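Local coordinates for amidase (Bacillus anthracis, PDB 5EWQ), which probably hydrolyses carboxylic amides to carboxylate and ammonia, as a member of the amidase signature family of serine hydrolases, at residues Asn190-Gly195 with Ala234-Val239; Asp200-Ser205 with Val230-Gln235; Glu90-Ala95 with Ala128-Thr133; Val120-Val125 with Ala166-Trp171. All coordinates share one frame; numbering follows the deposited sequence.

Contact 1. Residues Asn190-Gly195 with Ala234-Val239; sequences NLNPYG and AQQSVV
Asn-192 and Gln-236 mark the nearest approach of the two backbones, their CA atoms 6.6 Å apart. Here a type I beta turn from Asn-192 to Gly-195 sits against the chain that leads from helix 230-235 to strand 239-242 of the amidase core. The turn is closed by Gly-195 N bonding to Asn-192 O and is reinforced by an Asx turn, in which Asn-192 OD1 accepts Tyr-194 N at 3.0 Å. CG of Asn-192 lies opposite the backbone N (chi1 -167°), which directs the amide toward Gln-235. With the OD1 end thus fixed, Asn-192 ND2 donates to Gln-235 O over 2.9 Å in a fairly straight bond (161°). The acceptor lies in the asparagine amide plane, whereas the donor stands above the plane of the Gln-235 carbonyl. Asp-200 O is a second acceptor for the same ND2.

Alongside, Asn-192 and Gln-236 run past each other in opposite senses, their amide planes 46° apart, and Gln-236 CG rests 3.6 Å from Asn-192 ND2. The extended Gln-236 chain crosses Pro-193 nearly at right angles, with OE1 3.6 Å from Pro-193 CD; OE1 is bonded to Thr-210 OG1 and NE2 to Thr-201 O. Tyr-194 turns a ring edge to the Gln-236 carbonyl. Its hydroxyl, bonded to Lys-509 O, ends beside Ser-237, with Tyr-194 OH 3.5 Å from Ser-237 CB.

Contact 2. Residues Asp200-Ser205 with Val230-Gln235; sequences DTSGSS and VAPAAQ
Pro-232, on helix 230-235, is the residue on which the loop 200-205 closes most fully. The two backbones come within 4.7 Å between the CA atoms of Ser-202 and Pro-232, and the loop folds round the proline ring, meeting it mainly with carbonyl oxygens. Gly-203 O faces CD of Pro-232 at 3.3 Å, Ser-205 O lies 3.5 Å from its CG, and Thr-201 O makes a CA-H...O contact with Pro-232 CA at 3.6 Å. Ser-202 adds its side chain: a chi1 of 178° brings OG against both Ala-231 CB and Pro-232 N. Since that nitrogen bears no hydrogen, the approach is packing alone. The loop is braced from within by Thr-201 OG1, which donates to Ser-202 O at 3.1 Å, in the carbonyl plane and on a lone pair.

Toward Gln-235 the contact is partly open to solvent, with Asp-200, Ser-202 and Gln-235 all partly exposed. The CB atoms of Ser-202 and Gln-235 are 3.8 Å apart. With CG anti to the backbone N (chi1 -167°), Gln-235 passes Asp-200 O with its CG, while the Asp-200 carboxylate leads away from the helix.

The peptide bond before Ser-204 is cis, and Ser-204 OG bonds to Lys-122 NZ and Ser-228 OG, consistent with the Ser-cisSer-Lys triad of amidase signature enzymes. The loop runs straight into helix 206-213, and helix 230-235 rests on strand 466-473 through Val-230 and Ala-233, with Met-266 of strand 263-267 touching both Ser-205 and Ala-233.

Contact 3. Residues Glu90-Ala95 with Ala128-Thr133; sequences EINPNA and AKVMPT
Glu-90, in strand 88-91, and Asn-92, just after it, meet Met-131, a selenomethionine, and its neighbours Val-130 and Pro-132 in the loop 128-133. Most of the contact is van der Waals packing. The Glu-90 side chain, bent at chi2 (72°), crosses Pro-132 at about a right angle and sets its carboxyl group against CD and CG, with CD of Glu-90 3.4 Å from CD of Pro-132. Its CG slides past Met-131, the two CG atoms 3.7 Å apart. Farther along, the selenium of Met-131 reaches Asn-92, where SE lies 3.8 Å from CB. Val-130 turns CG1 toward the adjoining turn and touches CD of Pro-93 at 3.6 Å, a purely apolar pair, and it also lies beside OD1 of Asn-92.

The hydrogen bonds serve to shape the 90-95 side. A type I beta turn runs from Asn-92 to Ala-95, and Asn-92 OD1 accepts Asn-94 N at 2.7 Å from above the carbonyl plane, forming an Asx turn. Asn-92 ND2 donates to Val-162 O. The charge of Glu-90 is met by a salt bridge from OE2 to Arg-21 NH1.

Strand 88-91 is an outermost strand of the mixed sheet and pairs with strand 161-166, which Met-131 touches through Val-162. Helix 20-28 adjoins both Ile-91 and Pro-132, while Asn-94 holds the N-cap position of helix 95-104.

Contact 4. Residues Val120-Val125 with Ala166-Trp171; sequences VVKDNV and ANMSEW
Ala-166 and Lys-122 form a parallel beta bridge, their CA atoms 4.9 Å apart, and Ala-166 N donates to Val-121 O at 3.0 Å. Next to the bridge, Val-120 CG1 packs on Ala-166 CB at 3.7 Å. Beyond it the contact passes to the selenomethionine Met-168. A chi1 of 55° puts its CG in the crowded position between backbone N and carbonyl carbon and turns the chain back toward strand 118-122. Its SE lies 3.7 Å from both Asp-123 CB and Asn-124 N. The fully extended Lys-122 chain crosses Met-168 at about a right angle, CE lying 3.6 Å from Met-168 CB.

A second shell fixes these groups. The type I turn from Lys-122 to Val-125 holds Asp-123 and Asn-124 over the selenium. Asp-123 OD1 forms a salt bridge with Lys-186 NZ, and its OD2 accepts Gly-136 N. Farther out, Lys-122 NZ is bonded to Ser-205 OG and Thr-223 OG1 in addition to Ser-204. A buried lysine delivered from the end of an inner strand of the sheet to a cis-peptide serine is consistent with the Ser-cisSer-Lys catalytic site of the amidase signature fold.

How the contacts relate
From the N terminus, contact 3 opens first, joining the end of edge strand 88-91 to the loop after strand 118-122. Contact 4 opens between the two segments of contact 3 and closes after the second, so the two cross; both reach the same mixed sheet and meet where Thr-133 OG1 bonds to Val-125 O. Contact 1 opens only after these have closed, bringing the loop 190-195 back to the end of helix 230-235. Contact 2 begins within that excursion and finishes on the same stretch, sharing Ala-234 and Gln-235. Lys-122 of contact 4 reaches the serines of contact 2, whereas contact 3 lies about 24 Å, centre to centre, from contact 2.

Contact 1. Residues Asn190-Gly195 with Ala234-Val239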
loop_
_atom_site.group_PDB
_atom_site.type_symbol
_atom_site.label_atom_id
_atom_site.label_comp_id
_atom_site.label_asym_id
_atom_site.label_seq_id
_atom_site.Cartn_x
_atom_site.Cartn_y
_atom_site.Cartn_z
ATOM N N ASN A 190 -6.819 -13.000 1.855
ATOM C CA ASN A 190 -7.478 -11.753 1.493
ATOM C C ASN A 190 -8.326 -11.958 0.244
ATOM O O ASN A 190 -7.889 -12.611 -0.705
ATOM C CB ASN A 190 -6.443 -10.650 1.255
ATOM C CG ASN A 190 -6.989 -9.258 1.515
ATOM O OD1 ASN A 190 -6.383 -8.477 2.245
ATOM N ND2 ASN A 190 -8.125 -8.936 0.909
ATOM N N LEU A 191 -9.534 -11.404 0.244
ATOM C CA LEU A 191 -10.422 -11.521 -0.910
ATOM C C LEU A 191 -10.634 -10.176 -1.602
ATOM O O LEU A 191 -10.696 -9.132 -0.954
ATOM C CB LEU A 191 -11.767 -12.114 -0.490
ATOM C CG LEU A 191 -11.714 -13.519 0.113
ATOM C CD1 LEU A 191 -13.117 -14.035 0.379
ATOM C CD2 LEU A 191 -10.947 -14.474 -0.793
ATOM N N ASN A 192 -10.738 -10.211 -2.927
ATOM C CA ASN A 192 -10.948 -9.004 -3.717
ATOM C C ASN A 192 -12.416 -8.596 -3.685
ATOM O O ASN A 192 -13.282 -9.357 -4.115
ATOM C CB ASN A 192 -10.477 -9.221 -5.159
ATOM C CG ASN A 192 -10.367 -7.926 -5.949
ATOM O OD1 ASN A 192 -11.227 -7.049 -5.861
ATOM N ND2 ASN A 192 -9.301 -7.805 -6.731
ATOM N N PRO A 193 -12.698 -7.385 -3.177
ATOM C CA PRO A 193 -14.061 -6.868 -3.003
ATOM C C PRO A 193 -14.855 -6.763 -4.305
ATOM O O PRO A 193 -16.081 -6.655 -4.258
ATOM C CB PRO A 193 -13.834 -5.476 -2.397
ATOM C CG PRO A 193 -12.428 -5.122 -2.749
ATOM C CD PRO A 193 -11.683 -6.416 -2.727
ATOM N N TYR A 194 -14.172 -6.796 -5.444
ATOM C CA TYR A 194 -14.844 -6.713 -6.736
ATOM C C TYR A 194 -15.224 -8.090 -7.267
ATOM O O TYR A 194 -15.882 -8.207 -8.300
ATOM C CB TYR A 194 -13.964 -5.983 -7.750
ATOM C CG TYR A 194 -13.899 -4.491 -7.523
ATOM C CD1 TYR A 194 -14.844 -3.644 -8.085
ATOM C CD2 TYR A 194 -12.897 -3.930 -6.743
ATOM C CE1 TYR A 194 -14.794 -2.280 -7.880
ATOM C CE2 TYR A 194 -12.838 -2.566 -6.531
ATOM C CZ TYR A 194 -13.790 -1.746 -7.103
ATOM O OH TYR A 194 -13.736 -0.388 -6.896
ATOM N N GLY A 195 -14.808 -9.131 -6.554
ATOM C CA GLY A 195 -15.120 -10.494 -6.942
ATOM C C GLY A 195 -14.256 -11.511 -6.222
ATOM O O GLY A 195 -13.233 -11.944 -6.753
ATOM N N ALA A 234 -3.985 -1.527 -8.376
ATOM C CA ALA A 234 -4.565 -1.637 -9.708
ATOM C C ALA A 234 -5.556 -2.792 -9.780
ATOM O O ALA A 234 -6.523 -2.749 -10.541
ATOM C CB ALA A 234 -3.469 -1.815 -10.748
ATOM N N GLN A 235 -5.311 -3.821 -8.978
ATOM C CA GLN A 235 -6.132 -5.026 -9.003
ATOM C C GLN A 235 -7.423 -4.849 -8.205
ATOM O O GLN A 235 -8.364 -5.630 -8.345
ATOM C CB GLN A 235 -5.331 -6.217 -8.467
ATOM C CG GLN A 235 -5.961 -7.576 -8.723
ATOM C CD GLN A 235 -6.065 -7.913 -10.199
ATOM O OE1 GLN A 235 -5.354 -7.349 -11.032
ATOM N NE2 GLN A 235 -6.957 -8.839 -10.529
ATOM N N GLN A 236 -7.466 -3.817 -7.370
ATOM C CA GLN A 236 -8.640 -3.558 -6.546
ATOM C C GLN A 236 -9.170 -2.142 -6.759
ATOM O O GLN A 236 -9.910 -1.614 -5.929
ATOM C CB GLN A 236 -8.316 -3.792 -5.071
ATOM C CG GLN A 236 -7.788 -5.190 -4.781
ATOM C CD GLN A 236 -7.633 -5.463 -3.302
ATOM O OE1 GLN A 236 -8.386 -4.943 -2.482
ATOM N NE2 GLN A 236 -6.650 -6.284 -2.950
ATOM N N SER A 237 -8.771 -1.539 -7.876
ATOM C CA SER A 237 -9.291 -0.247 -8.321
ATOM C C SER A 237 -9.150 0.867 -7.282
ATOM O O SER A 237 -10.124 1.542 -6.954
ATOM C CB SER A 237 -10.762 -0.388 -8.723
ATOM O OG SER A 237 -11.250 0.804 -9.314
ATOM N N VAL A 238 -7.939 1.052 -6.767
ATOM C CA VAL A 238 -7.659 2.154 -5.849
ATOM C C VAL A 238 -6.335 2.822 -6.203
ATOM O O VAL A 238 -5.572 2.311 -7.023
ATOM C CB VAL A 238 -7.613 1.687 -4.376
ATOM C CG1 VAL A 238 -9.000 1.294 -3.891
ATOM C CG2 VAL A 238 -6.634 0.540 -4.205
ATOM N N VAL A 239 -6.068 3.965 -5.580
ATOM C CA VAL A 239 -4.846 4.718 -5.843
ATOM C C VAL A 239 -3.714 4.268 -4.925
ATOM O O VAL A 239 -3.901 4.131 -3.717
ATOM C CB VAL A 239 -5.075 6.234 -5.669
ATOM C CG1 VAL A 239 -3.781 7.003 -5.898
ATOM C CG2 VAL A 239 -6.163 6.718 -6.616
#

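Contact 2. Residues Asp200-Ser205 with Val230-Gln235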
loop_
_atom_site.group_PDB
_atom_site.type_symbol
_atom_site.label_atom_id
_atom_site.label_comp_id
_atom_site.label_asym_id
_atom_site.label_seq_id
_atom_site.Cartn_x
_atom_site.Cartn_y
_atom_site.Cartn_z
ATOM N N ASP A 200 -8.058 -12.319 -8.179
ATOM C CA ASP A 200 -6.966 -12.258 -7.217
ATOM C C ASP A 200 -6.886 -10.864 -6.610
ATOM O O ASP A 200 -7.423 -9.906 -7.162
ATOM C CB ASP A 200 -5.635 -12.631 -7.875
ATOM C CG ASP A 200 -5.229 -14.067 -7.600
ATOM O OD1 ASP A 200 -4.630 -14.321 -6.533
ATOM O OD2 ASP A 200 -5.506 -14.940 -8.449
ATOM N N THR A 201 -6.222 -10.756 -5.465
ATOM C CA THR A 201 -6.071 -9.472 -4.794
ATOM C C THR A 201 -4.750 -8.814 -5.153
ATOM O O THR A 201 -4.557 -7.622 -4.911
ATOM C CB THR A 201 -6.136 -9.622 -3.267
ATOM O OG1 THR A 201 -5.081 -10.488 -2.828
ATOM C CG2 THR A 201 -7.465 -10.206 -2.847
ATOM N N SER A 202 -3.848 -9.610 -5.725
ATOM C CA SER A 202 -2.452 -9.225 -5.928
ATOM C C SER A 202 -1.793 -8.936 -4.582
ATOM O O SER A 202 -2.418 -9.076 -3.530
ATOM C CB SER A 202 -2.335 -8.017 -6.861
ATOM O OG SER A 202 -0.981 -7.628 -7.012
ATOM N N GLY A 203 -0.524 -8.546 -4.608
ATOM C CA GLY A 203 0.200 -8.317 -3.373
ATOM C C GLY A 203 1.360 -7.356 -3.516
ATOM O O GLY A 203 1.631 -6.856 -4.607
ATOM N N SER A 204 2.055 -7.108 -2.410
ATOM C CA SER A 204 1.754 -7.771 -1.146
ATOM C C SER A 204 0.843 -6.935 -0.247
ATOM O O SER A 204 0.377 -7.416 0.786
ATOM C CB SER A 204 3.048 -8.104 -0.403
ATOM O OG SER A 204 3.756 -6.924 -0.065
ATOM N N SER A 205 0.592 -5.690 -0.637
ATOM C CA SER A 205 -0.289 -4.818 0.136
ATOM C C SER A 205 -1.747 -5.018 -0.264
ATOM O O SER A 205 -2.427 -4.073 -0.666
ATOM C CB SER A 205 0.109 -3.352 -0.042
ATOM O OG SER A 205 1.474 -3.152 0.280
ATOM N N VAL A 230 1.555 -0.807 -6.137
ATOM C CA VAL A 230 0.840 -0.413 -7.347
ATOM C C VAL A 230 0.044 -1.560 -7.972
ATOM O O VAL A 230 -0.938 -1.324 -8.676
ATOM C CB VAL A 230 1.806 0.159 -8.406
ATOM C CG1 VAL A 230 2.458 1.430 -7.889
ATOM C CG2 VAL A 230 2.863 -0.867 -8.785
ATOM N N ALA A 231 0.460 -2.796 -7.715
ATOM C CA ALA A 231 -0.230 -3.954 -8.277
ATOM C C ALA A 231 -1.538 -4.284 -7.540
ATOM O O ALA A 231 -2.564 -4.488 -8.190
ATOM C CB ALA A 231 0.693 -5.171 -8.300
ATOM N N PRO A 232 -1.519 -4.344 -6.191
ATOM C CA PRO A 232 -2.824 -4.566 -5.554
ATOM C C PRO A 232 -3.738 -3.349 -5.671
ATOM O O PRO A 232 -4.958 -3.492 -5.613
ATOM C CB PRO A 232 -2.461 -4.840 -4.092
ATOM C CG PRO A 232 -1.162 -4.154 -3.896
ATOM C CD PRO A 232 -0.431 -4.306 -5.196
ATOM N N ALA A 233 -3.148 -2.170 -5.834
ATOM C CA ALA A 233 -3.922 -0.951 -6.025
ATOM C C ALA A 233 -4.653 -0.987 -7.362
ATOM O O ALA A 233 -5.793 -0.537 -7.473
ATOM C CB ALA A 233 -3.025 0.273 -5.944
ATOM N N ALA A 234 -3.985 -1.527 -8.376
ATOM C CA ALA A 234 -4.565 -1.637 -9.708
ATOM C C ALA A 234 -5.556 -2.792 -9.780
ATOM O O ALA A 234 -6.523 -2.749 -10.541
ATOM C CB ALA A 234 -3.469 -1.815 -10.748
ATOM N N GLN A 235 -5.311 -3.821 -8.978
ATOM C CA GLN A 235 -6.132 -5.026 -9.003
ATOM C C GLN A 235 -7.423 -4.849 -8.205
ATOM O O GLN A 235 -8.364 -5.630 -8.345
ATOM C CB GLN A 235 -5.331 -6.217 -8.467
ATOM C CG GLN A 235 -5.961 -7.576 -8.723
ATOM C CD GLN A 235 -6.065 -7.913 -10.199
ATOM O OE1 GLN A 235 -5.354 -7.349 -11.032
ATOM N NE2 GLN A 235 -6.957 -8.839 -10.529
#

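Contact 3. Residues Glu90-Ala95 with Ala128-Thr133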
loop_
_atom_site.group_PDB
_atom_site.type_symbol
_atom_site.label_atom_id
_atom_site.label_comp_id
_atom_site.label_asym_id
_atom_site.label_seq_id
_atom_site.Cartn_x
_atom_site.Cartn_y
_atom_site.Cartn_z
ATOM N N GLU A 90 -5.504 -6.572 12.414
ATOM C CA GLU A 90 -5.583 -6.023 13.759
ATOM C C GLU A 90 -6.509 -4.815 13.836
ATOM O O GLU A 90 -6.674 -4.080 12.863
ATOM C CB GLU A 90 -4.188 -5.636 14.253
ATOM C CG GLU A 90 -3.946 -5.948 15.716
ATOM C CD GLU A 90 -3.804 -7.436 15.973
ATOM O OE1 GLU A 90 -4.226 -7.897 17.056
ATOM O OE2 GLU A 90 -3.268 -8.143 15.093
ATOM N N ILE A 91 -7.114 -4.620 15.004
ATOM C CA ILE A 91 -7.957 -3.459 15.260
ATOM C C ILE A 91 -7.538 -2.789 16.561
ATOM O O ILE A 91 -7.414 -3.448 17.591
ATOM C CB ILE A 91 -9.450 -3.839 15.338
ATOM C CG1 ILE A 91 -9.984 -4.195 13.949
ATOM C CG2 ILE A 91 -10.266 -2.698 15.928
ATOM C CD1 ILE A 91 -10.003 -3.029 12.986
ATOM N N ASN A 92 -7.309 -1.481 16.506
ATOM C CA ASN A 92 -6.974 -0.707 17.694
ATOM C C ASN A 92 -8.126 -0.729 18.694
ATOM O O ASN A 92 -9.216 -0.240 18.398
ATOM C CB ASN A 92 -6.627 0.734 17.311
ATOM C CG ASN A 92 -5.954 1.502 18.438
ATOM O OD1 ASN A 92 -6.105 1.174 19.615
ATOM N ND2 ASN A 92 -5.207 2.539 18.077
ATOM N N PRO A 93 -7.890 -1.305 19.882
ATOM C CA PRO A 93 -8.915 -1.327 20.932
ATOM C C PRO A 93 -9.164 0.062 21.508
ATOM O O PRO A 93 -10.206 0.301 22.117
ATOM C CB PRO A 93 -8.316 -2.260 21.987
ATOM C CG PRO A 93 -6.846 -2.155 21.783
ATOM C CD PRO A 93 -6.656 -1.988 20.305
ATOM N N ASN A 94 -8.209 0.965 21.310
ATOM C CA ASN A 94 -8.333 2.336 21.786
ATOM C C ASN A 94 -8.728 3.292 20.666
ATOM O O ASN A 94 -8.584 4.506 20.801
ATOM C CB ASN A 94 -7.021 2.801 22.422
ATOM C CG ASN A 94 -6.573 1.904 23.559
ATOM O OD1 ASN A 94 -7.394 1.339 24.281
ATOM N ND2 ASN A 94 -5.262 1.768 23.723
ATOM N N ALA A 95 -9.226 2.737 19.564
ATOM C CA ALA A 95 -9.597 3.535 18.397
ATOM C C ALA A 95 -10.679 4.557 18.728
ATOM O O ALA A 95 -10.643 5.689 18.247
ATOM C CB ALA A 95 -10.058 2.630 17.265
ATOM N N ALA A 128 3.128 0.908 18.964
ATOM C CA ALA A 128 3.569 0.705 20.341
ATOM C C ALA A 128 2.440 0.287 21.280
ATOM O O ALA A 128 1.376 0.905 21.304
ATOM C CB ALA A 128 4.235 1.969 20.866
ATOM N N LYS A 129 2.686 -0.784 22.032
ATOM C CA LYS A 129 1.835 -1.215 23.144
ATOM C C LYS A 129 0.403 -1.607 22.769
ATOM O O LYS A 129 -0.350 -2.080 23.620
ATOM C CB LYS A 129 1.786 -0.117 24.213
ATOM N N VAL A 130 0.026 -1.428 21.508
ATOM C CA VAL A 130 -1.364 -1.628 21.110
ATOM C C VAL A 130 -1.548 -2.782 20.125
ATOM O O VAL A 130 -2.175 -3.789 20.453
ATOM C CB VAL A 130 -1.948 -0.347 20.486
ATOM C CG1 VAL A 130 -3.376 -0.582 20.036
ATOM C CG2 VAL A 130 -1.889 0.801 21.482
HETATM N N MSE A 131 -1.007 -2.632 18.921
HETATM C CA MSE A 131 -1.223 -3.618 17.867
HETATM C C MSE A 131 0.056 -4.351 17.475
HETATM O O MSE A 131 1.080 -3.725 17.202
HETATM C CB MSE A 131 -1.834 -2.948 16.638
HETATM C CG MSE A 131 -3.253 -2.450 16.846
HETATM SE SE MSE A 131 -3.691 -0.971 15.658
HETATM C CE MSE A 131 -2.458 0.359 16.380
ATOM N N PRO A 132 -0.008 -5.691 17.449
ATOM C CA PRO A 132 1.109 -6.556 17.058
ATOM C C PRO A 132 1.593 -6.316 15.631
ATOM O O PRO A 132 0.789 -6.053 14.738
ATOM C CB PRO A 132 0.524 -7.966 17.191
ATOM C CG PRO A 132 -0.563 -7.826 18.190
ATOM C CD PRO A 132 -1.154 -6.471 17.947
ATOM N N THR A 133 2.904 -6.405 15.433
ATOM C CA THR A 133 3.498 -6.303 14.108
ATOM C C THR A 133 4.040 -7.669 13.718
ATOM O O THR A 133 4.941 -8.192 14.370
ATOM C CB THR A 133 4.623 -5.257 14.064
ATOM O OG1 THR A 133 4.166 -4.041 14.667
ATOM C CG2 THR A 133 5.045 -4.985 12.629
#

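Contact 4. Residues Val120-Val125 with Ala166-Trp171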
loop_
_atom_site.group_PDB
_atom_site.type_symbol
_atom_site.label_atom_id
_atom_site.label_comp_id
_atom_site.label_asym_id
_atom_site.label_seq_id
_atom_site.Cartn_x
_atom_site.Cartn_y
_atom_site.Cartn_z
ATOM N N VAL A 120 -5.208 2.929 8.298
ATOM C CA VAL A 120 -4.857 1.523 8.448
ATOM C C VAL A 120 -3.493 1.241 7.833
ATOM O O VAL A 120 -3.306 1.376 6.624
ATOM C CB VAL A 120 -5.907 0.598 7.800
ATOM C CG1 VAL A 120 -5.407 -0.837 7.772
ATOM C CG2 VAL A 120 -7.227 0.689 8.546
ATOM N N VAL A 121 -2.537 0.852 8.671
ATOM C CA VAL A 121 -1.191 0.549 8.197
ATOM C C VAL A 121 -1.028 -0.945 7.935
ATOM O O VAL A 121 -1.763 -1.764 8.482
ATOM C CB VAL A 121 -0.122 1.014 9.203
ATOM C CG1 VAL A 121 -0.206 2.520 9.401
ATOM C CG2 VAL A 121 -0.284 0.288 10.530
ATOM N N LYS A 122 -0.064 -1.290 7.089
ATOM C CA LYS A 122 0.197 -2.681 6.742
ATOM C C LYS A 122 0.652 -3.459 7.978
ATOM O O LYS A 122 1.183 -2.876 8.924
ATOM C CB LYS A 122 1.244 -2.759 5.629
ATOM C CG LYS A 122 1.303 -4.086 4.892
ATOM C CD LYS A 122 2.250 -3.999 3.705
ATOM C CE LYS A 122 2.256 -5.284 2.899
ATOM N NZ LYS A 122 3.132 -5.189 1.699
ATOM N N ASP A 123 0.441 -4.773 7.966
ATOM C CA ASP A 123 0.707 -5.615 9.131
ATOM C C ASP A 123 2.197 -5.690 9.483
ATOM O O ASP A 123 2.569 -6.223 10.529
ATOM C CB ASP A 123 0.153 -7.024 8.895
ATOM C CG ASP A 123 0.177 -7.883 10.149
ATOM O OD1 ASP A 123 -0.706 -7.702 11.014
ATOM O OD2 ASP A 123 1.076 -8.742 10.266
ATOM N N ASN A 124 3.046 -5.150 8.615
ATOM C CA ASN A 124 4.482 -5.137 8.868
ATOM C C ASN A 124 4.969 -3.786 9.388
ATOM O O ASN A 124 6.166 -3.504 9.370
ATOM C CB ASN A 124 5.249 -5.519 7.599
ATOM C CG ASN A 124 5.024 -4.541 6.462
ATOM O OD1 ASN A 124 4.144 -3.683 6.526
ATOM N ND2 ASN A 124 5.816 -4.675 5.403
ATOM N N VAL A 125 4.037 -2.959 9.850
ATOM C CA VAL A 125 4.370 -1.635 10.371
ATOM C C VAL A 125 4.188 -1.584 11.887
ATOM O O VAL A 125 3.137 -1.959 12.407
ATOM C CB VAL A 125 3.508 -0.544 9.712
ATOM C CG1 VAL A 125 3.903 0.830 10.227
ATOM C CG2 VAL A 125 3.643 -0.606 8.199
ATOM N N ALA A 166 -3.724 -3.960 8.228
ATOM C CA ALA A 166 -4.269 -4.627 7.053
ATOM C C ALA A 166 -3.577 -5.950 6.757
ATOM O O ALA A 166 -2.396 -6.129 7.059
ATOM C CB ALA A 166 -4.175 -3.714 5.848
ATOM N N ASN A 167 -4.323 -6.874 6.157
ATOM C CA ASN A 167 -3.779 -8.168 5.772
ATOM C C ASN A 167 -2.789 -8.011 4.625
ATOM O O ASN A 167 -2.792 -6.996 3.928
ATOM C CB ASN A 167 -4.905 -9.131 5.388
ATOM C CG ASN A 167 -4.483 -10.586 5.471
ATOM O OD1 ASN A 167 -3.391 -10.899 5.942
ATOM N ND2 ASN A 167 -5.352 -11.481 5.021
HETATM N N MSE A 168 -1.942 -9.014 4.432
HETATM C CA MSE A 168 -0.884 -8.925 3.436
HETATM C C MSE A 168 -0.358 -10.295 3.038
HETATM O O MSE A 168 -0.531 -11.273 3.764
HETATM C CB MSE A 168 0.268 -8.075 3.972
HETATM C CG MSE A 168 0.809 -8.566 5.306
HETATM SE SE MSE A 168 2.356 -7.565 5.943
HETATM C CE MSE A 168 3.686 -8.201 4.673
ATOM N N SER A 169 0.283 -10.359 1.877
ATOM C CA SER A 169 1.034 -11.546 1.505
ATOM C C SER A 169 2.170 -11.704 2.505
ATOM O O SER A 169 2.947 -10.772 2.716
ATOM C CB SER A 169 1.567 -11.438 0.077
ATOM O OG SER A 169 0.512 -11.243 -0.847
ATOM N N GLU A 170 2.251 -12.875 3.131
ATOM C CA GLU A 170 3.195 -13.113 4.220
ATOM C C GLU A 170 4.634 -12.817 3.806
ATOM O O GLU A 170 5.057 -13.170 2.705
ATOM C CB GLU A 170 3.072 -14.555 4.720
ATOM C CG GLU A 170 3.871 -14.848 5.979
ATOM C CD GLU A 170 3.509 -16.182 6.603
ATOM O OE1 GLU A 170 4.209 -16.609 7.543
ATOM O OE2 GLU A 170 2.520 -16.800 6.155
ATOM N N TRP A 171 5.369 -12.158 4.700
ATOM C CA TRP A 171 6.743 -11.724 4.447
ATOM C C TRP A 171 6.853 -10.858 3.196
ATOM O O TRP A 171 7.835 -10.949 2.458
ATOM C CB TRP A 171 7.684 -12.927 4.327
ATOM C CG TRP A 171 7.955 -13.618 5.627
ATOM C CD1 TRP A 171 7.632 -14.903 5.956
ATOM C CD2 TRP A 171 8.599 -13.059 6.777
ATOM N NE1 TRP A 171 8.042 -15.179 7.238
ATOM C CE2 TRP A 171 8.641 -14.064 7.763
ATOM C CE3 TRP A 171 9.151 -11.806 7.069
ATOM C CZ2 TRP A 171 9.202 -13.855 9.020
ATOM C CZ3 TRP A 171 9.712 -11.602 8.317
ATOM C CH2 TRP A 171 9.734 -12.620 9.277
#